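Local coordinates for protein 3-oxo-tetronate kinase (PDB 5DMH) that catalyses the ATP-dependent phosphorylation of 3-oxo-tetronate to 3-oxo-tetronate 4-phosphate as a member of the four-carbon acid sugar kinase family, at residues 141-146 with 227-232; 237-242 with 256-261. One frame throughout, in Å; residues are numbered along the deposited sequence.

Contact 1: residues 141-146 with 227-232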
loop_
_atom_site.group_PDB
_atom_site.type_symbol
_atom_site.label_atom_id
_atom_site.label_comp_id
_atom_site.label_asym_id
_atom_site.label_seq_id
_atom_site.Cartn_x
_atom_site.Cartn_y
_atom_site.Cartn_z
ATOM N N SER A 141 14.297 16.619 -11.611
ATOM C CA SER A 141 15.207 16.273 -10.522
ATOM C C SER A 141 16.096 15.121 -10.967
ATOM O O SER A 141 15.633 14.212 -11.651
ATOM C CB SER A 141 14.420 15.864 -9.282
ATOM O OG SER A 141 15.294 15.633 -8.193
ATOM N N ASP A 142 17.362 15.133 -10.540
ATOM C CA ASP A 142 18.307 14.138 -10.995
ATOM C C ASP A 142 18.584 13.022 -10.002
ATOM O O ASP A 142 19.451 12.174 -10.254
ATOM C CB ASP A 142 19.632 14.809 -11.425
ATOM C CG ASP A 142 20.409 15.422 -10.262
ATOM O OD1 ASP A 142 20.044 15.213 -9.088
ATOM O OD2 ASP A 142 21.417 16.119 -10.534
ATOM N N PHE A 143 17.826 12.973 -8.913
ATOM C CA PHE A 143 18.087 11.967 -7.874
ATOM C C PHE A 143 16.939 11.725 -6.912
ATOM O O PHE A 143 16.302 12.661 -6.445
ATOM C CB PHE A 143 19.286 12.400 -7.041
ATOM C CG PHE A 143 19.650 11.438 -5.945
ATOM C CD1 PHE A 143 20.514 10.400 -6.194
ATOM C CD2 PHE A 143 19.131 11.581 -4.658
ATOM C CE1 PHE A 143 20.863 9.518 -5.188
ATOM C CE2 PHE A 143 19.486 10.712 -3.646
ATOM C CZ PHE A 143 20.354 9.674 -3.917
ATOM N N THR A 144 16.725 10.465 -6.561
ATOM C CA THR A 144 15.876 10.158 -5.408
ATOM C C THR A 144 16.404 8.936 -4.714
ATOM O O THR A 144 17.302 8.280 -5.229
ATOM C CB THR A 144 14.405 9.950 -5.784
ATOM O OG1 THR A 144 13.635 9.927 -4.589
ATOM C CG2 THR A 144 14.215 8.672 -6.544
ATOM N N ILE A 145 15.877 8.666 -3.528
ATOM C CA ILE A 145 16.170 7.425 -2.835
ATOM C C ILE A 145 15.000 6.465 -3.018
ATOM O O ILE A 145 13.860 6.868 -3.334
ATOM C CB ILE A 145 16.415 7.600 -1.322
ATOM C CG1 ILE A 145 15.212 8.240 -0.635
ATOM C CG2 ILE A 145 17.720 8.401 -1.085
ATOM C CD1 ILE A 145 15.273 8.143 0.852
ATOM N N ALA A 146 15.301 5.194 -2.789
ATOM C CA ALA A 146 14.334 4.119 -2.835
ATOM C C ALA A 146 14.529 3.310 -1.543
ATOM O O ALA A 146 15.526 2.603 -1.385
ATOM C CB ALA A 146 14.587 3.254 -4.056
ATOM N N ARG A 227 21.302 8.150 -10.329
ATOM C CA ARG A 227 20.018 8.845 -10.401
ATOM C C ARG A 227 18.975 8.337 -9.413
ATOM O O ARG A 227 18.038 9.052 -9.076
ATOM C CB ARG A 227 19.539 8.854 -11.841
ATOM C CG ARG A 227 20.574 9.650 -12.676
ATOM C CD ARG A 227 20.099 9.990 -14.054
ATOM N NE ARG A 227 18.787 10.629 -14.038
ATOM C CZ ARG A 227 18.559 11.914 -14.285
ATOM N NH1 ARG A 227 19.550 12.755 -14.557
ATOM N NH2 ARG A 227 17.315 12.364 -14.254
HETATM N N MSE A 228 19.162 7.122 -8.921
HETATM C CA MSE A 228 18.331 6.590 -7.860
HETATM C C MSE A 228 19.175 5.664 -6.981
HETATM O O MSE A 228 19.879 4.797 -7.489
HETATM C CB MSE A 228 17.131 5.819 -8.445
HETATM C CG MSE A 228 16.240 5.211 -7.422
HETATM SE SE MSE A 228 14.395 5.079 -8.199
HETATM C CE MSE A 228 14.827 4.739 -9.996
ATOM N N ALA A 229 19.100 5.857 -5.677
ATOM C CA ALA A 229 19.869 5.029 -4.745
ATOM C C ALA A 229 18.953 4.274 -3.809
ATOM O O ALA A 229 18.095 4.880 -3.150
ATOM C CB ALA A 229 20.817 5.889 -3.918
ATOM N N ILE A 230 19.150 2.963 -3.747
ATOM C CA ILE A 230 18.586 2.163 -2.671
ATOM C C ILE A 230 19.167 2.741 -1.383
ATOM O O ILE A 230 20.355 2.987 -1.324
ATOM C CB ILE A 230 18.996 0.699 -2.804
ATOM C CG1 ILE A 230 18.444 0.068 -4.096
ATOM C CG2 ILE A 230 18.542 -0.100 -1.583
ATOM C CD1 ILE A 230 16.942 0.095 -4.219
ATOM N N ALA A 231 18.341 3.022 -0.379
ATOM C CA ALA A 231 18.861 3.504 0.910
ATOM C C ALA A 231 18.745 2.440 1.989
ATOM O O ALA A 231 17.641 1.955 2.279
ATOM C CB ALA A 231 18.141 4.760 1.351
ATOM N N ASP A 232 19.886 2.100 2.589
ATOM C CA ASP A 232 19.910 1.201 3.731
ATOM C C ASP A 232 19.192 1.824 4.947
ATOM O O ASP A 232 19.208 3.035 5.178
ATOM C CB ASP A 232 21.356 0.815 4.135
ATOM C CG ASP A 232 22.023 -0.196 3.205
ATOM O OD1 ASP A 232 21.348 -0.800 2.327
ATOM O OD2 ASP A 232 23.267 -0.382 3.367
#

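Contact 2: residues 237-242 with 256-261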
loop_
_atom_site.group_PDB
_atom_site.type_symbol
_atom_site.label_atom_id
_atom_site.label_comp_id
_atom_site.label_asym_id
_atom_site.label_seq_id
_atom_site.Cartn_x
_atom_site.Cartn_y
_atom_site.Cartn_z
ATOM N N ALA A 237 15.555 4.765 13.650
ATOM C CA ALA A 237 16.485 5.883 13.712
ATOM C C ALA A 237 17.073 6.195 12.324
ATOM O O ALA A 237 17.203 7.358 11.954
ATOM C CB ALA A 237 17.591 5.633 14.726
ATOM N N ASP A 238 17.424 5.158 11.557
ATOM C CA ASP A 238 17.944 5.372 10.220
ATOM C C ASP A 238 16.881 6.022 9.344
ATOM O O ASP A 238 17.196 6.888 8.551
ATOM C CB ASP A 238 18.430 4.062 9.567
ATOM C CG ASP A 238 19.768 3.608 10.072
ATOM O OD1 ASP A 238 20.452 4.348 10.848
ATOM O OD2 ASP A 238 20.168 2.496 9.672
ATOM N N LEU A 239 15.614 5.639 9.516
ATOM C CA LEU A 239 14.544 6.218 8.707
ATOM C C LEU A 239 14.382 7.722 8.983
ATOM O O LEU A 239 14.174 8.527 8.053
ATOM C CB LEU A 239 13.240 5.448 8.928
ATOM C CG LEU A 239 13.174 4.056 8.273
ATOM C CD1 LEU A 239 11.930 3.342 8.721
ATOM C CD2 LEU A 239 13.233 4.143 6.756
ATOM N N PHE A 240 14.499 8.123 10.251
ATOM C CA PHE A 240 14.399 9.528 10.582
ATOM C C PHE A 240 15.609 10.280 10.023
ATOM O O PHE A 240 15.471 11.410 9.541
ATOM C CB PHE A 240 14.275 9.766 12.086
ATOM C CG PHE A 240 12.885 9.507 12.623
ATOM C CD1 PHE A 240 11.907 10.484 12.539
ATOM C CD2 PHE A 240 12.575 8.301 13.219
ATOM C CE1 PHE A 240 10.630 10.259 13.042
ATOM C CE2 PHE A 240 11.301 8.071 13.723
ATOM C CZ PHE A 240 10.337 9.054 13.630
ATOM N N THR A 241 16.775 9.652 10.086
ATOM C CA THR A 241 17.989 10.248 9.503
ATOM C C THR A 241 17.827 10.498 7.989
ATOM O O THR A 241 18.184 11.560 7.478
ATOM C CB THR A 241 19.207 9.342 9.752
ATOM O OG1 THR A 241 19.463 9.298 11.156
ATOM C CG2 THR A 241 20.451 9.850 8.996
ATOM N N LEU A 242 17.299 9.507 7.284
ATOM C CA LEU A 242 17.091 9.619 5.848
ATOM C C LEU A 242 16.081 10.735 5.524
ATOM O O LEU A 242 16.314 11.560 4.642
ATOM C CB LEU A 242 16.640 8.262 5.282
ATOM C CG LEU A 242 17.722 7.170 5.157
ATOM C CD1 LEU A 242 17.082 5.794 5.002
ATOM C CD2 LEU A 242 18.640 7.469 3.989
ATOM N N SER A 256 6.109 3.055 3.759
ATOM C CA SER A 256 5.594 4.066 4.655
ATOM C C SER A 256 6.658 4.535 5.628
ATOM O O SER A 256 6.566 5.639 6.126
ATOM C CB SER A 256 4.352 3.579 5.415
ATOM O OG SER A 256 4.668 2.503 6.227
ATOM N N GLY A 257 7.641 3.693 5.924
ATOM C CA GLY A 257 8.656 4.048 6.901
ATOM C C GLY A 257 9.457 5.272 6.516
ATOM O O GLY A 257 9.859 6.078 7.373
ATOM N N ILE A 258 9.730 5.417 5.223
ATOM C CA ILE A 258 10.561 6.545 4.792
ATOM C C ILE A 258 9.859 7.893 5.037
ATOM O O ILE A 258 10.501 8.953 5.014
ATOM C CB ILE A 258 11.007 6.396 3.334
ATOM C CG1 ILE A 258 12.145 7.361 3.011
ATOM C CG2 ILE A 258 9.861 6.666 2.353
ATOM C CD1 ILE A 258 13.383 7.206 3.921
ATOM N N ALA A 259 8.546 7.857 5.268
ATOM C CA ALA A 259 7.776 9.083 5.548
ATOM C C ALA A 259 7.821 9.510 6.999
ATOM O O ALA A 259 7.395 10.629 7.333
ATOM C CB ALA A 259 6.326 8.919 5.126
ATOM N N LEU A 260 8.307 8.623 7.872
ATOM C CA LEU A 260 8.295 8.879 9.313
ATOM C C LEU A 260 8.755 10.284 9.688
ATOM O O LEU A 260 8.138 10.962 10.532
ATOM C CB LEU A 260 9.183 7.847 10.024
ATOM C CG LEU A 260 8.533 6.481 10.212
ATOM C CD1 LEU A 260 9.555 5.499 10.760
ATOM C CD2 LEU A 260 7.350 6.553 11.165
ATOM N N GLY A 261 9.870 10.709 9.093
ATOM C CA GLY A 261 10.503 11.955 9.455
ATOM C C GLY A 261 10.113 13.172 8.624
ATOM O O GLY A 261 10.667 14.254 8.831
HETATM O O HOH W 1 11.805 9.702 7.257
#

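Contact 1: residues 141-146 with 227-232
Two neighbouring parallel strands of the sugar-binding N-terminal domain, 144-147 and 228-231, pair here, with T144 beside M228, I145 beside A229 and A146 beside I230. T144 N donates to R227 O (3.2 Å), and T144 O accepts from A229 N at 3.1 Å. A146 repeats the pattern: its N reaches A229 O at 2.8 Å, while A231 N donates to A146 O at 3.0 Å. On one face, A146 CB meets I230 CD1 (3.9 Å), and the T144 and selenomethionine M228 side chains run side by side, CG2 against SE at 4.0 Å. T144 suits this place because its methyl joins the packing while OG1 hydrogen-bonds to L251 O of the next strand. I145 and A231 lie on the opposite face, CB to CB at 4.3 Å. Before the strand, F143 has CG anti to the backbone N (chi1 -180°), which carries CZ to A229 CB at 3.8 Å; the small alanine accommodates the ring. At the partly exposed end, D142 CA lies over a face of the R227 guanidinium, while the D142 carboxylate forms a salt bridge with R222. The pairing thus rests on four backbone hydrogen bonds, with small or apolar side chains packed on both faces and the charged groups of D142 and R227 at the margin.

Contact 2: residues 237-242 with 256-261
L239 and L260 both place CG anti to their own carbonyl carbon (chi1 -74° and -79°), and with CB directed at the opposite segment in each, their branches cross obliquely, CD1 to CD1 at 3.8 Å. L239 also lays its CD1 methyl 3.7 Å from G257 O. G257, with no side chain, leaves that methyl room to lie against its carbonyl. I258 instead swings CG1 anti to its backbone N (chi1 -165°), and its CD1 tip meets L242 CB at 3.7 Å, the two side chains crossing at about a right angle. The branched ends of L239, L242 and I258 suit this largely buried interface, since each offers methyls that can meet the next side chain. Farther out, the exposed F240 receives L260 CB over one face in a CH-pi contact, 4.2 Å from the ring centroid and offset toward the rim. F240 CD1 is 3.7 Å from G261 CA, where the absence of a side chain lets the ring come close. Between the backbones sits a water that donates to L239 O and to I258 O (2.7 Å) and accepts from G261 N (2.9 Å), so three backbone polar groups are satisfied through one molecule. The arrangement is that of a helix, 236-245, packed through L239, F240 and L242 and a bridging water against the 3-10 turn and loop that follow strand 251-254 in the sugar-binding N-terminal domain.

In the fold
Contact 1 and contact 2 lie in the sugar-binding N-terminal domain, their centres 14 Å apart and on the same side of the chain's centre, away from the nucleotide site. They follow in series: strand 228-231 leads into helix 236-245, and strand 251-254, which lies next to 144-147 in the sheet, then leads into 256-261. Strand 144-147 is therefore flanked by 228-231 and 251-254. The contacts touch directly, I145 CD1 against I258 CD1 at 3.7 Å and A231 CB against L242 CD2 at 3.8 Å. Helix 236-245 and the loop at 256-261 thus pack on the face of the sheet that carries I145 and A231, so the two contacts share apolar packing there.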